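Local structure of inactive Zymogen C11 Protease (Parabacteroides distasonis, 6MZO) at residues 199-202 against 203-206; 214-217 against 218-222. The protein is probably a clostripain-like cysteine protease of family C11 (clan CD), captured as an inactive zymogen that would hydrolyse peptide bonds once activated. One frame throughout, in Å; residues are numbered along the deposited sequence.

How the contacts relate
Contact 1 (199-202 with 203-206) comes first along the chain, at the last turn of helix 195-203 and the loop behind it; contact 2 (214-217 with 218-222) follows in the second half of helix 209-220 and just past its end. Both helices belong to the connection between strands 178-183 and 226-231, antiparallel neighbours in the mixed nine-stranded sheet of this clan CD alpha/beta fold. The contact centres are about 18 Å apart, yet a salt bridge joins them, D201 OD2 to K215 NZ at 2.8 Å. Contact 1 leans on strand 49-54 through M199 and F203, contact 2 on edge strand 302-307 through T214 and Y217, so the paired helices reach across much of the sheet.

Contact 1 of 2, residues 199-202 against 203-206; sequences MGDM and FKKE
F203 lays the edge of its ring against the preceding helical turn: M199 O sits near the ring plane, 3.3 Å from F203 CD2. This is the C-terminal turn of helix 195-203 in the clostripain fold, where the chain passes into the loop leading to helix 209-220. The first torsion of F203 (chi1 -79°) sets CG opposite its own carbonyl carbon, and the ring runs back past M202, whose CB is 4.0 Å from F203 CD2. M199 adds a looser apolar touch, CE to F203 CE2 at 4.4 Å, and both M199 and F203 rest on L50 of strand 49-54. The helix is only weakly bonded here. F203 N bonds to G200 O at 3.0 Å, an i to i+3 link, and K204 N adds a weak bond to the same oxygen. Just beyond, R13 takes up the carbonyls of M202, K204 and K205, and N46 that of F203, so side chains from elsewhere bond the last helical residues and the loop after them. On the polar flank the D201 and K204 side chains run alongside each other in the same direction, and K204 NZ meets D201 OD1 at 3.0 Å, nearly in line with the C-O bond. K204 NZ also forms a salt bridge with D208, whose carboxylate lies close to that of D201; the shared ammonium probably offsets the repulsion between them. With an alanine in place of D201, whose OD2 is taken by K215, that lysine would probably lose its carboxylate mate across the two helices, and K204 its bond on this side. The K204 chain is fully extended beyond CG, and on its way to D201 its CG passes 3.5 Å from G200 O.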
ATOM      1  N   MET A 199     -12.283   6.311  -9.904  1.00 17.41           N
ATOM      2  CA  MET A 199     -11.849   7.734  -9.912  1.00 17.79           C
ATOM      3  C   MET A 199     -12.858   8.625  -9.164  1.00 17.46           C
ATOM      4  O   MET A 199     -12.420   9.464  -8.290  1.00 18.78           O
ATOM      5  CB  MET A 199     -11.668   8.258 -11.362  1.00 17.30           C
ATOM      6  CG  MET A 199     -10.567   7.465 -12.148  1.00 17.19           C
ATOM      7  SD  MET A 199      -8.994   7.355 -11.301  1.00 20.14           S
ATOM      8  CE  MET A 199      -8.634   9.138 -11.062  1.00 20.32           C
ATOM      9  N   GLY A 200     -14.134   8.536  -9.483  1.00 16.24           N
ATOM     10  CA  GLY A 200     -15.101   9.338  -8.704  1.00 19.36           C
ATOM     11  C   GLY A 200     -15.025   9.099  -7.181  1.00 19.12           C
ATOM     12  O   GLY A 200     -15.178  10.089  -6.391  1.00 20.30           O
ATOM     13  N   ASP A 201     -14.817   7.852  -6.751  1.00 19.32           N
ATOM     14  CA  ASP A 201     -14.694   7.601  -5.308  1.00 18.58           C
ATOM     15  C   ASP A 201     -13.557   8.361  -4.693  1.00 18.28           C
ATOM     16  O   ASP A 201     -13.701   8.760  -3.487  1.00 17.88           O
ATOM     17  CB  ASP A 201     -14.550   6.077  -5.050  1.00 18.75           C
ATOM     18  CG  ASP A 201     -15.824   5.313  -5.431  1.00 24.54           C
ATOM     19  OD1 ASP A 201     -16.943   5.865  -5.301  1.00 20.99           O
ATOM     20  OD2 ASP A 201     -15.725   4.145  -5.906  1.00 23.87           O
ATOM     21  N   MET A 202     -12.444   8.560  -5.416  1.00 18.29           N
ATOM     22  CA  MET A 202     -11.332   9.335  -4.806  1.00 16.10           C
ATOM     23  C   MET A 202     -11.672  10.830  -4.574  1.00 19.89           C
ATOM     24  O   MET A 202     -10.962  11.481  -3.832  1.00 21.67           O
ATOM     25  CB  MET A 202     -10.046   9.267  -5.697  1.00 18.84           C
ATOM     26  CG  MET A 202      -9.614   7.893  -5.902  1.00 21.23           C
ATOM     27  SD  MET A 202      -8.048   8.127  -6.999  1.00 29.74           S
ATOM     28  CE  MET A 202      -7.915   6.595  -7.838  1.00 49.21           C
ATOM     29  N   PHE A 203     -12.700  11.331  -5.257  1.00 18.38           N
ATOM     30  CA  PHE A 203     -12.947  12.777  -5.305  1.00 19.85           C
ATOM     31  C   PHE A 203     -14.274  13.165  -4.628  1.00 21.17           C
ATOM     32  O   PHE A 203     -14.655  14.318  -4.712  1.00 22.08           O
ATOM     33  CB  PHE A 203     -12.920  13.247  -6.766  1.00 18.59           C
ATOM     34  CG  PHE A 203     -11.536  13.410  -7.292  1.00 18.71           C
ATOM     35  CD1 PHE A 203     -10.801  14.526  -6.956  1.00 19.51           C
ATOM     36  CD2 PHE A 203     -10.890  12.386  -8.058  1.00 18.85           C
ATOM     37  CE1 PHE A 203      -9.535  14.700  -7.417  1.00 18.89           C
ATOM     38  CE2 PHE A 203      -9.619  12.529  -8.516  1.00 20.88           C
ATOM     39  CZ  PHE A 203      -8.880  13.682  -8.181  1.00 21.21           C
ATOM     40  N   LYS A 204     -15.005  12.220  -4.029  1.00 18.77           N
ATOM     41  CA  LYS A 204     -16.185  12.615  -3.151  1.00 19.64           C
ATOM     42  C   LYS A 204     -15.692  13.569  -2.036  1.00 22.35           C
ATOM     43  O   LYS A 204     -14.507  13.554  -1.640  1.00 24.88           O
ATOM     44  CB  LYS A 204     -16.833  11.387  -2.581  1.00 21.35           C
ATOM     45  CG  LYS A 204     -17.499  10.549  -3.747  1.00 21.88           C
ATOM     46  CD  LYS A 204     -18.163   9.291  -3.207  1.00 22.21           C
ATOM     47  CE  LYS A 204     -18.614   8.410  -4.383  1.00 21.08           C
ATOM     48  NZ  LYS A 204     -19.208   7.114  -3.850  1.00 20.39           N
ATOM     49  N   LYS A 205     -16.601  14.395  -1.546  1.00 20.55           N
ATOM     50  CA  LYS A 205     -16.183  15.403  -0.543  1.00 23.38           C
ATOM     51  C   LYS A 205     -15.350  14.763   0.534  1.00 23.56           C
ATOM     52  O   LYS A 205     -14.277  15.313   0.860  1.00 26.16           O
ATOM     53  CB  LYS A 205     -17.436  16.075  -0.000  1.00 21.67           C
ATOM     54  CG  LYS A 205     -17.148  17.309   0.855  1.00 28.86           C
ATOM     55  CD  LYS A 205     -18.476  18.010   1.018  1.00 33.94           C
ATOM     56  CE  LYS A 205     -18.462  18.748   2.317  1.00 47.76           C
ATOM     57  NZ  LYS A 205     -17.591  19.908   2.270  1.00 56.38           N
ATOM     58  N   GLU A 206     -15.820  13.630   1.105  1.00 22.63           N
ATOM     59  CA  GLU A 206     -14.991  12.690   1.842  1.00 22.24           C
ATOM     60  C   GLU A 206     -14.600  11.583   0.859  1.00 24.06           C
ATOM     61  O   GLU A 206     -15.493  11.032   0.183  1.00 24.93           O
ATOM     62  CB  GLU A 206     -15.689  12.083   2.988  1.00 22.30           C
ATOM     63  CG  GLU A 206     -16.031  13.183   4.064  1.00 32.83           C
ATOM     64  CD  GLU A 206     -16.777  12.683   5.270  1.00 46.95           C
ATOM     65  OE1 GLU A 206     -16.704  11.480   5.576  1.00 51.80           O
ATOM     66  OE2 GLU A 206     -17.447  13.524   5.928  1.00 53.19           O
TER

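Contact 2 of 2, residues 214-217 against 218-222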
ATOM      1  N   THR A 214     -13.937  -1.826  -2.246  1.00 20.61           N
ATOM      2  CA  THR A 214     -15.012  -2.702  -2.763  1.00 20.83           C
ATOM      3  C   THR A 214     -14.932  -2.844  -4.289  1.00 22.81           C
ATOM      4  O   THR A 214     -15.183  -3.933  -4.831  1.00 25.63           O
ATOM      5  CB  THR A 214     -16.435  -2.269  -2.349  1.00 27.79           C
ATOM      6  OG1 THR A 214     -16.786  -1.034  -2.995  1.00 36.60           O
ATOM      7  CG2 THR A 214     -16.497  -2.090  -0.869  1.00 24.01           C
ATOM      8  N   LYS A 215     -14.521  -1.779  -4.983  1.00 21.09           N
ATOM      9  CA  LYS A 215     -14.332  -1.865  -6.410  1.00 21.82           C
ATOM     10  C   LYS A 215     -13.168  -2.730  -6.811  1.00 20.31           C
ATOM     11  O   LYS A 215     -13.243  -3.426  -7.812  1.00 24.13           O
ATOM     12  CB  LYS A 215     -14.138  -0.456  -6.978  1.00 23.01           C
ATOM     13  CG  LYS A 215     -15.470   0.159  -7.475  1.00 27.53           C
ATOM     14  CD  LYS A 215     -16.491   0.553  -6.375  1.00 43.34           C
ATOM     15  CE  LYS A 215     -17.742   1.387  -6.950  1.00 23.05           C
ATOM     16  NZ  LYS A 215     -17.182   2.534  -7.701  1.00 24.84           N
ATOM     17  N   PHE A 216     -12.089  -2.663  -6.030  1.00 21.78           N
ATOM     18  CA  PHE A 216     -10.962  -3.560  -6.250  1.00 20.43           C
ATOM     19  C   PHE A 216     -11.399  -5.050  -6.151  1.00 25.84           C
ATOM     20  O   PHE A 216     -11.059  -5.862  -7.036  1.00 23.56           O
ATOM     21  CB  PHE A 216      -9.854  -3.269  -5.212  1.00 18.96           C
ATOM     22  CG  PHE A 216      -8.639  -4.161  -5.360  1.00 20.96           C
ATOM     23  CD1 PHE A 216      -8.624  -5.503  -4.886  1.00 22.66           C
ATOM     24  CD2 PHE A 216      -7.538  -3.655  -5.987  1.00 23.44           C
ATOM     25  CE1 PHE A 216      -7.471  -6.298  -5.017  1.00 21.53           C
ATOM     26  CE2 PHE A 216      -6.348  -4.401  -6.099  1.00 25.41           C
ATOM     27  CZ  PHE A 216      -6.323  -5.745  -5.631  1.00 25.70           C
ATOM     28  N   TYR A 217     -12.147  -5.353  -5.086  1.00 23.43           N
ATOM     29  CA  TYR A 217     -12.717  -6.721  -4.935  1.00 23.98           C
ATOM     30  C   TYR A 217     -13.658  -7.089  -6.064  1.00 26.20           C
ATOM     31  O   TYR A 217     -13.493  -8.169  -6.674  1.00 29.09           O
ATOM     32  CB  TYR A 217     -13.417  -6.874  -3.570  1.00 24.28           C
ATOM     33  CG  TYR A 217     -14.066  -8.266  -3.497  1.00 27.11           C
ATOM     34  CD1 TYR A 217     -13.241  -9.377  -3.463  1.00 28.72           C
ATOM     35  CD2 TYR A 217     -15.443  -8.442  -3.603  1.00 34.20           C
ATOM     36  CE1 TYR A 217     -13.787 -10.692  -3.440  1.00 32.91           C
ATOM     37  CE2 TYR A 217     -15.999  -9.746  -3.600  1.00 38.35           C
ATOM     38  CZ  TYR A 217     -15.158 -10.842  -3.535  1.00 38.54           C
ATOM     39  OH  TYR A 217     -15.727 -12.093  -3.515  1.00 40.60           O
ATOM     40  N   THR A 218     -14.605  -6.184  -6.413  1.00 26.73           N
ATOM     41  CA  THR A 218     -15.521  -6.496  -7.516  1.00 27.36           C
ATOM     42  C   THR A 218     -14.727  -6.780  -8.811  1.00 28.86           C
ATOM     43  O   THR A 218     -15.036  -7.732  -9.551  1.00 36.81           O
ATOM     44  CB  THR A 218     -16.490  -5.326  -7.702  1.00 31.47           C
ATOM     45  OG1 THR A 218     -17.286  -5.269  -6.504  1.00 32.85           O
ATOM     46  CG2 THR A 218     -17.392  -5.559  -8.904  1.00 35.17           C
ATOM     47  N   TYR A 219     -13.721  -5.963  -9.098  1.00 25.37           N
ATOM     48  CA  TYR A 219     -12.951  -6.178 -10.302  1.00 28.28           C
ATOM     49  C   TYR A 219     -12.260  -7.544 -10.328  1.00 31.86           C
ATOM     50  O   TYR A 219     -12.283  -8.222 -11.372  1.00 35.75           O
ATOM     51  CB  TYR A 219     -11.907  -5.091 -10.481  1.00 30.64           C
ATOM     52  CG  TYR A 219     -11.138  -5.181 -11.765  1.00 31.84           C
ATOM     53  CD1 TYR A 219     -11.739  -4.820 -12.977  1.00 34.42           C
ATOM     54  CD2 TYR A 219      -9.804  -5.575 -11.775  1.00 37.68           C
ATOM     55  CE1 TYR A 219     -11.009  -4.854 -14.169  1.00 42.43           C
ATOM     56  CE2 TYR A 219      -9.083  -5.619 -12.946  1.00 45.80           C
ATOM     57  CZ  TYR A 219      -9.686  -5.248 -14.141  1.00 48.92           C
ATOM     58  OH  TYR A 219      -8.944  -5.329 -15.301  1.00 55.73           O
ATOM     59  N   TYR A 220     -11.692  -7.949  -9.186  1.00 27.26           N
ATOM     60  CA  TYR A 220     -10.862  -9.154  -9.156  1.00 32.96           C
ATOM     61  C   TYR A 220     -11.637 -10.393  -8.696  1.00 32.27           C
ATOM     62  O   TYR A 220     -11.057 -11.491  -8.511  1.00 35.13           O
ATOM     63  CB  TYR A 220      -9.643  -8.885  -8.245  1.00 31.05           C
ATOM     64  CG  TYR A 220      -8.557  -8.120  -8.965  1.00 31.33           C
ATOM     65  CD1 TYR A 220      -7.891  -8.682 -10.040  1.00 37.01           C
ATOM     66  CD2 TYR A 220      -8.174  -6.860  -8.558  1.00 28.54           C
ATOM     67  CE1 TYR A 220      -6.926  -8.005 -10.728  1.00 38.30           C
ATOM     68  CE2 TYR A 220      -7.179  -6.160  -9.240  1.00 34.77           C
ATOM     69  CZ  TYR A 220      -6.554  -6.738 -10.327  1.00 39.97           C
ATOM     70  OH  TYR A 220      -5.551  -6.056 -10.996  1.00 38.92           O
ATOM     71  N   GLN A 221     -12.947 -10.244  -8.466  1.00 34.23           N
ATOM     72  CA  GLN A 221     -13.754 -11.279  -7.771  1.00 35.37           C
ATOM     73  C   GLN A 221     -13.672 -12.645  -8.450  1.00 36.89           C
ATOM     74  O   GLN A 221     -13.736 -13.694  -7.790  1.00 40.35           O
ATOM     75  CB  GLN A 221     -15.231 -10.871  -7.656  1.00 44.85           C
ATOM     76  CG  GLN A 221     -16.093 -11.883  -6.888  1.00 61.82           C
ATOM     77  CD  GLN A 221     -17.474 -11.360  -6.527  1.00 72.61           C
ATOM     78  OE1 GLN A 221     -17.913 -10.326  -7.048  1.00 75.66           O
ATOM     79  NE2 GLN A 221     -18.170 -12.075  -5.632  1.00 74.55           N
ATOM     80  N   SER A 222     -13.556 -12.669  -9.770  1.00 38.57           N
ATOM     81  CA  SER A 222     -13.524 -13.980 -10.433  1.00 46.36           C
ATOM     82  C   SER A 222     -12.123 -14.471 -10.704  1.00 46.80           C
ATOM     83  O   SER A 222     -11.940 -15.539 -11.276  1.00 47.14           O
ATOM     84  CB  SER A 222     -14.309 -13.912 -11.737  1.00 52.37           C
ATOM     85  OG  SER A 222     -15.670 -13.814 -11.400  1.00 55.27           O
TER
HETATM   86  O   HOH W   1     -14.283 -14.158  -4.556  1.00 46.54           O
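One face of the F216 ring receives the rim of the Y220 ring: Y220 CD2 stands over its centre, 3.6 Å from F216 CZ. The two planes are inclined at 51°, an oblique contact. One face of the Y220 ring, in turn, carries Y219 CD2 above its centre, while Y220 CD2 lies in the plane of the Y219 ring, at its edge. F193 also meets F216, and Y220 OH is bonded to the carbonyl of G192, which anchors this aromatic group to the loop before helix 195-203. The Y217 ring has Q221 CB over one face, displaced toward the rim, 4.1 Å from Y217 CZ. Q221 then runs past the phenol end, bringing its CG within 3.4 Å of Y217 OH, with amide and ring turned 43° apart. The F216/Y220 and Y217/Q221 pairs are i/i+4 contacts toward the C-terminal end of helix 209-220, part of the connection between strands 178-183 and 226-231 in the alpha/beta fold of the clostripain family, where Y217 also touches Y304 and A306 of strand 302-307. Regular helical bonds link T218 N to T214 O at 2.8 Å and Y219 N to K215 O. T214 O is gripped twice, since T218 OG1 donates to it as well, at 3.0 Å and from the opposite face of the carbonyl plane. That second bond follows from the T218 first torsion (chi1 -65°), which places OG1 beside its own backbone N. Y220 N bonds to F216 O at 3.1 Å and weakly to Y217 O. A water 2.7 Å from Y217 OH donates a weak bond to Q221 O.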